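PDB 6BA9: iron aquisition yersiniabactin synthesis enzyme, YbtT from Escherichia coli, which acts as a low-specificity type II thioesterase that maintains production of the metallophore yersiniabactin, probably by hydrolysing thioesters on its assembly line. Local coordinates for residues 135-138 with 139-143; 156-159 with 160-164; 167-170 with 171-175. The protein carries 1 engineered substitution. One frame throughout, in Å; residues are numbered along the deposited sequence.

In the fold
From the N terminus, the chain first builds most of the alpha/beta-hydrolase sheet, then enters helix 134-144, home of contact 1, and after a short connection helix 155-174, which carries contacts 2 and 3 in turn. Each contact closes a helical turn between adjoining segments; none nests in or crosses another. The two helices pack together: Ile138 and Phe137 of contact 1 meet Met158 and Leu162 of contact 2, while Leu141 and Phe137 also reach Phe169 of contact 3. Both helices lie between strands 112-116 and 190-195 in sequence. Contact 3, nearer the chain's centre, joins this helical insertion to helices 63-77 and 91-105.

Contact 1. Residues 135-138 with 139-143; sequences ADFI and AELID
Phe137 and Leu141, one turn apart on helix 134-144, form the tightly packed flank of this contact. Leu141 CD1 approaches Phe137 CE2 to 3.6 Å, obliquely to the ring. Phe137 has CG opposite the backbone N (chi1 -172°); this sets the ring beside its own carbonyl carbon, leaning along the helix to Leu141. Leu162 and Phe169 of helix 155-174 pack on this pair, and Arg166 makes a cation-pi contact with the Phe137 ring. Ile138 and Ile142 form a second apolar pair, Ile138 CG2 lying 3.7 Å from Ile142 CD1; Ile138 is buried, Ile142 only partly.

The solvent side carries exposed Asp136 and Ala139 and the partly exposed Glu140. Here a water bridges two acceptors, donating to Asp136 O at 3.0 Å and to Glu140 OE2 at 2.7 Å. Glu140 CG, beside its own backbone N (chi1 -65°), lies 3.4 Å from Asp136 O, and the bend at chi2 (-61°) then turns the carboxylate toward that water. Asp136 O also accepts the helical bond from Glu140 N at 3.0 Å, so two donors grip it. Glu140 OE1 forms a salt bridge with Arg127, which Asp143 OD2 shares. Arg127 would thus offset the charge of Glu140 and, with Arg199, that of Asp143, while the other flank is mainly apolar, with Arg166 against the Phe137 ring.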
# COMPACT_ATOMS: atom_id res chain seq x y z
N ALA A 135 -21.88 11.39 7.86
CA ALA A 135 -21.54 12.73 7.40
C ALA A 135 -20.13 13.11 7.81
O ALA A 135 -19.39 13.70 7.01
CB ALA A 135 -22.55 13.74 7.96
N ASP A 136 -19.76 12.81 9.05
CA ASP A 136 -18.43 13.17 9.55
C ASP A 136 -17.36 12.32 8.87
O ASP A 136 -16.27 12.81 8.56
CB ASP A 136 -18.35 13.02 11.06
CG ASP A 136 -19.13 14.07 11.80
OD1 ASP A 136 -19.58 15.03 11.14
OD2 ASP A 136 -19.28 13.94 13.03
N PHE A 137 -17.67 11.03 8.64
CA PHE A 137 -16.76 10.14 7.90
C PHE A 137 -16.46 10.72 6.52
O PHE A 137 -15.29 10.84 6.12
CB PHE A 137 -17.42 8.76 7.79
CG PHE A 137 -16.53 7.68 7.20
CD1 PHE A 137 -15.87 6.77 8.01
CD2 PHE A 137 -16.39 7.55 5.83
CE1 PHE A 137 -15.05 5.77 7.46
CE2 PHE A 137 -15.60 6.56 5.29
CZ PHE A 137 -14.93 5.66 6.11
N ILE A 138 -17.50 11.13 5.80
CA ILE A 138 -17.33 11.70 4.46
C ILE A 138 -16.54 13.00 4.51
O ILE A 138 -15.67 13.23 3.67
CB ILE A 138 -18.70 11.88 3.79
CG1 ILE A 138 -19.24 10.49 3.43
CG2 ILE A 138 -18.57 12.76 2.57
CD1 ILE A 138 -20.67 10.48 2.93
N ALA A 139 -16.80 13.85 5.51
CA ALA A 139 -16.03 15.09 5.60
C ALA A 139 -14.55 14.80 5.77
O ALA A 139 -13.72 15.46 5.15
CB ALA A 139 -16.54 15.95 6.76
N GLU A 140 -14.21 13.79 6.58
CA GLU A 140 -12.80 13.42 6.72
C GLU A 140 -12.23 12.91 5.40
O GLU A 140 -11.10 13.27 5.04
CB GLU A 140 -12.62 12.35 7.81
CG GLU A 140 -12.97 12.83 9.23
CD GLU A 140 -12.10 13.97 9.70
OE1 GLU A 140 -10.86 13.88 9.58
OE2 GLU A 140 -12.65 15.00 10.17
N LEU A 141 -12.98 12.07 4.68
CA LEU A 141 -12.51 11.57 3.39
C LEU A 141 -12.25 12.71 2.41
O LEU A 141 -11.26 12.69 1.69
CB LEU A 141 -13.54 10.64 2.77
CG LEU A 141 -13.79 9.27 3.32
CD1 LEU A 141 -14.91 8.68 2.50
CD2 LEU A 141 -12.54 8.44 3.18
N ILE A 142 -13.17 13.68 2.35
CA ILE A 142 -12.98 14.79 1.43
C ILE A 142 -11.73 15.57 1.83
O ILE A 142 -10.92 15.94 0.97
CB ILE A 142 -14.24 15.67 1.41
CG1 ILE A 142 -15.39 14.92 0.74
CG2 ILE A 142 -13.96 16.98 0.68
CD1 ILE A 142 -16.75 15.58 1.00
N ASP A 143 -11.54 15.79 3.13
CA ASP A 143 -10.35 16.49 3.61
C ASP A 143 -9.08 15.75 3.20
O ASP A 143 -8.10 16.38 2.79
CB ASP A 143 -10.39 16.70 5.12
CG ASP A 143 -9.29 17.60 5.62
OD1 ASP A 143 -8.87 18.51 4.86
OD2 ASP A 143 -8.86 17.44 6.76
O HOH W 1 -15.31 15.05 10.37

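Contact 2. Residues 156-159 with 160-164; sequences ELMS and LFLPL
The carbonyl oxygen of Leu157 sits at the edge of the Phe161 ring, in its plane, 3.3 Å from CD2. Phe161 has CG beside its backbone N (chi1 -81°), which turns the ring back toward the preceding turn and that carbonyl. The side chains themselves touch only lightly, Leu157 CD2 coming to 4.2 Å from Phe161 CE2. Leu157 O also accepts from Phe161 N at 2.8 Å, in a nearly straight bond of 168°, and takes a weak further bond from Leu160 N. The neighbouring Leu160 takes the other course, its CG swung beside the carbonyl carbon (chi1 -172°); this lays CD1 over the centre of one face of the Phe161 ring, 3.7 Å above its plane.

On another flank Met158 and Leu162 both hold CG on the side of the backbone N. The beta carbon of Met158 makes the apolar touch, 4.0 Å from Leu162 CD1, while the rest of the chain leads away from Leu162, bending at chi3, and its sulfur packs on Ile138 of helix 134-144, which also touches Leu162. Leu162 CB also lies 3.1 Å from Met158 O, the same oxygen that accepts from Leu162 N.

Ser159 turns its hydroxyl back along the helix to bond Gln155 O. Its own carbonyl meets a proline: Pro163 CD stands 3.1 Å from Ser159 O where an amide hydrogen would normally point. With that bond missing, the helix kinks, an arrangement typical of a proline within a helix; here it falls in the helical insertion set on the alpha/beta-hydrolase fold.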
# COMPACT_ATOMS: atom_id res chain seq x y z
N GLU A 156 -27.59 6.83 -2.83
CA GLU A 156 -27.21 5.58 -3.47
C GLU A 156 -25.70 5.44 -3.59
O GLU A 156 -25.16 4.33 -3.42
CB GLU A 156 -27.87 5.46 -4.84
CG GLU A 156 -29.35 5.23 -4.76
CD GLU A 156 -29.89 4.55 -5.99
OE1 GLU A 156 -29.22 4.61 -7.05
OE2 GLU A 156 -30.97 3.94 -5.89
N LEU A 157 -24.99 6.53 -3.90
CA LEU A 157 -23.54 6.47 -3.86
C LEU A 157 -23.05 6.19 -2.45
O LEU A 157 -22.06 5.47 -2.26
CB LEU A 157 -22.92 7.76 -4.39
CG LEU A 157 -23.12 8.11 -5.86
CD1 LEU A 157 -22.37 9.39 -6.20
CD2 LEU A 157 -22.64 6.96 -6.75
N MET A 158 -23.72 6.76 -1.45
CA MET A 158 -23.31 6.53 -0.07
C MET A 158 -23.52 5.08 0.31
O MET A 158 -22.64 4.46 0.92
CB MET A 158 -24.04 7.46 0.88
CG MET A 158 -23.54 8.88 0.76
SD MET A 158 -24.17 9.96 2.05
CE MET A 158 -25.80 10.27 1.48
N SER A 159 -24.67 4.51 -0.07
CA SER A 159 -24.97 3.12 0.25
C SER A 159 -24.02 2.15 -0.44
O SER A 159 -23.77 1.07 0.09
CB SER A 159 -26.42 2.81 -0.10
OG SER A 159 -27.29 3.47 0.81
N LEU A 160 -23.46 2.52 -1.60
CA LEU A 160 -22.45 1.70 -2.27
C LEU A 160 -21.06 1.91 -1.69
O LEU A 160 -20.36 0.95 -1.34
CB LEU A 160 -22.44 2.03 -3.77
CG LEU A 160 -21.59 1.16 -4.72
CD1 LEU A 160 -20.13 1.49 -4.70
CD2 LEU A 160 -21.77 -0.31 -4.41
N PHE A 161 -20.61 3.17 -1.61
CA PHE A 161 -19.22 3.43 -1.27
C PHE A 161 -18.95 3.30 0.22
O PHE A 161 -17.87 2.84 0.60
CB PHE A 161 -18.79 4.81 -1.80
CG PHE A 161 -18.44 4.78 -3.25
CD1 PHE A 161 -17.18 4.36 -3.66
CD2 PHE A 161 -19.38 5.11 -4.21
CE1 PHE A 161 -16.86 4.31 -5.01
CE2 PHE A 161 -19.07 5.05 -5.56
CZ PHE A 161 -17.80 4.65 -5.96
N LEU A 162 -19.89 3.68 1.08
CA LEU A 162 -19.58 3.67 2.51
C LEU A 162 -19.30 2.28 3.05
O LEU A 162 -18.37 2.15 3.86
CB LEU A 162 -20.66 4.37 3.33
CG LEU A 162 -20.60 5.88 3.20
CD1 LEU A 162 -21.76 6.48 3.97
CD2 LEU A 162 -19.26 6.47 3.68
N PRO A 163 -20.01 1.22 2.66
CA PRO A 163 -19.62 -0.10 3.17
C PRO A 163 -18.20 -0.48 2.79
O PRO A 163 -17.47 -1.09 3.58
CB PRO A 163 -20.68 -1.03 2.55
CG PRO A 163 -21.85 -0.17 2.36
CD PRO A 163 -21.30 1.18 1.95
N LEU A 164 -17.78 -0.11 1.57
CA LEU A 164 -16.43 -0.42 1.11
C LEU A 164 -15.39 0.40 1.86
O LEU A 164 -14.39 -0.13 2.38
CB LEU A 164 -16.37 -0.06 -0.38
CG LEU A 164 -15.77 -0.97 -1.43
CD1 LEU A 164 -16.10 -2.44 -1.19
CD2 LEU A 164 -16.32 -0.53 -2.79

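Contact 3. Residues 167-170 with 171-175; sequences ADFY and ATESY
Ala171 bonds through its N to Ala167 O, one turn back on helix 155-174, while its methyl rests 3.4 Å from Asp168 O. It is buried, with Ile63 of helix 63-77 against it.

Thr172 follows with a bond from its N to Asp168 O. Its methyl, CG2, lies between the backbone N and the carbonyl carbon, and from there approaches Phe169 O to 3.4 Å. The hydroxyl, opposite the backbone N, bonds Gln94 of helix 91-105.

Glu173 extends beyond CG, and its carboxylate runs obliquely past Phe169. OE2 stands at the edge of the Phe169 ring, near its plane and 3.9 Å from CD1; ring and carboxylate planes are 74° apart. Glu173 CG lies 3.2 Å from Phe169 O, which accepts from Glu173 N. Both carboxylate oxygens have partners in the loop before helix 134-144, OE2 at Leu129 N and OE1 at Ser130 OG.

Ser174 comes at the last turn. Its N and OG reach Tyr170 O from opposite faces of the carbonyl plane, at 3.0 Å and 2.8 Å respectively. A chi1 of 66° folds the hydroxyl back to this oxygen. Tyr170, its CG opposite the backbone N (chi1 179°), lays its ring along the helix so that Ser174 CB stands over one face, 4.2 Å from the centroid, in a CH-pi contact offset toward the rim.

Tyr175 then leaves the helix, its hydroxyl bonding Glu98. Ser174 thus gives Tyr170 O two donors, its N and its OG, at the last turn of the helix, and the bonds to Glu173 should keep its carboxylate fixed beside the Phe169 edge.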
# COMPACT_ATOMS: atom_id res chain seq x y z
N ALA A 167 -15.16 -0.54 5.56
CA ALA A 167 -14.41 -1.78 5.75
C ALA A 167 -12.91 -1.53 5.68
O ALA A 167 -12.15 -1.97 6.54
CB ALA A 167 -14.84 -2.82 4.71
N ASP A 168 -12.48 -0.79 4.65
CA ASP A 168 -11.06 -0.51 4.48
C ASP A 168 -10.53 0.29 5.68
O ASP A 168 -9.46 -0.02 6.23
CB ASP A 168 -10.80 0.31 3.21
CG ASP A 168 -11.02 -0.44 1.90
OD1 ASP A 168 -11.37 -1.64 1.88
OD2 ASP A 168 -10.85 0.23 0.85
N PHE A 169 -11.24 1.36 6.06
CA PHE A 169 -10.76 2.20 7.15
C PHE A 169 -10.81 1.47 8.50
O PHE A 169 -9.92 1.68 9.34
CB PHE A 169 -11.49 3.54 7.16
CG PHE A 169 -10.88 4.55 6.23
CD1 PHE A 169 -9.86 5.36 6.68
CD2 PHE A 169 -11.30 4.68 4.93
CE1 PHE A 169 -9.28 6.28 5.83
CE2 PHE A 169 -10.70 5.62 4.09
CZ PHE A 169 -9.71 6.40 4.55
N TYR A 170 -11.80 0.61 8.70
CA TYR A 170 -11.80 -0.21 9.91
C TYR A 170 -10.58 -1.13 9.94
O TYR A 170 -9.90 -1.24 10.96
CB TYR A 170 -13.10 -1.00 10.07
CG TYR A 170 -13.04 -1.86 11.33
CD1 TYR A 170 -12.52 -3.15 11.31
CD2 TYR A 170 -13.44 -1.34 12.55
CE1 TYR A 170 -12.41 -3.89 12.45
CE2 TYR A 170 -13.35 -2.09 13.70
CZ TYR A 170 -12.83 -3.35 13.65
OH TYR A 170 -12.72 -4.11 14.80
N ALA A 171 -10.27 -1.76 8.81
CA ALA A 171 -9.09 -2.63 8.77
C ALA A 171 -7.84 -1.85 9.13
O ALA A 171 -7.01 -2.31 9.92
CB ALA A 171 -8.94 -3.23 7.37
N THR A 172 -7.65 -0.69 8.50
CA THR A 172 -6.39 0.00 8.66
C THR A 172 -6.26 0.64 10.04
O THR A 172 -5.15 0.75 10.55
CB THR A 172 -6.20 1.02 7.51
OG1 THR A 172 -4.84 1.46 7.49
CG2 THR A 172 -7.05 2.24 7.67
N GLU A 173 -7.38 1.07 10.65
CA GLU A 173 -7.31 1.70 11.97
C GLU A 173 -7.23 0.68 13.10
O GLU A 173 -6.61 0.96 14.15
CB GLU A 173 -8.51 2.65 12.14
CG GLU A 173 -8.41 3.84 11.20
CD GLU A 173 -9.58 4.78 11.25
OE1 GLU A 173 -10.55 4.53 12.00
OE2 GLU A 173 -9.54 5.76 10.50
N SER A 174 -7.81 -0.50 12.93
CA SER A 174 -7.77 -1.52 13.97
C SER A 174 -6.46 -2.28 13.98
O SER A 174 -6.21 -3.04 14.92
CB SER A 174 -8.95 -2.48 13.82
OG SER A 174 -8.86 -3.25 12.64
N TYR A 175 -5.62 -2.07 12.96
CA TYR A 175 -4.31 -2.70 12.86
C TYR A 175 -3.33 -1.98 13.77
O TYR A 175 -3.03 -0.79 13.55
CB TYR A 175 -3.85 -2.65 11.40
CG TYR A 175 -2.45 -3.17 11.17
CD1 TYR A 175 -1.38 -2.30 11.03
CD2 TYR A 175 -2.19 -4.53 11.12
CE1 TYR A 175 -0.11 -2.77 10.81
CE2 TYR A 175 -0.92 -5.00 10.89
CZ TYR A 175 0.12 -4.11 10.75
OH TYR A 175 1.42 -4.52 10.52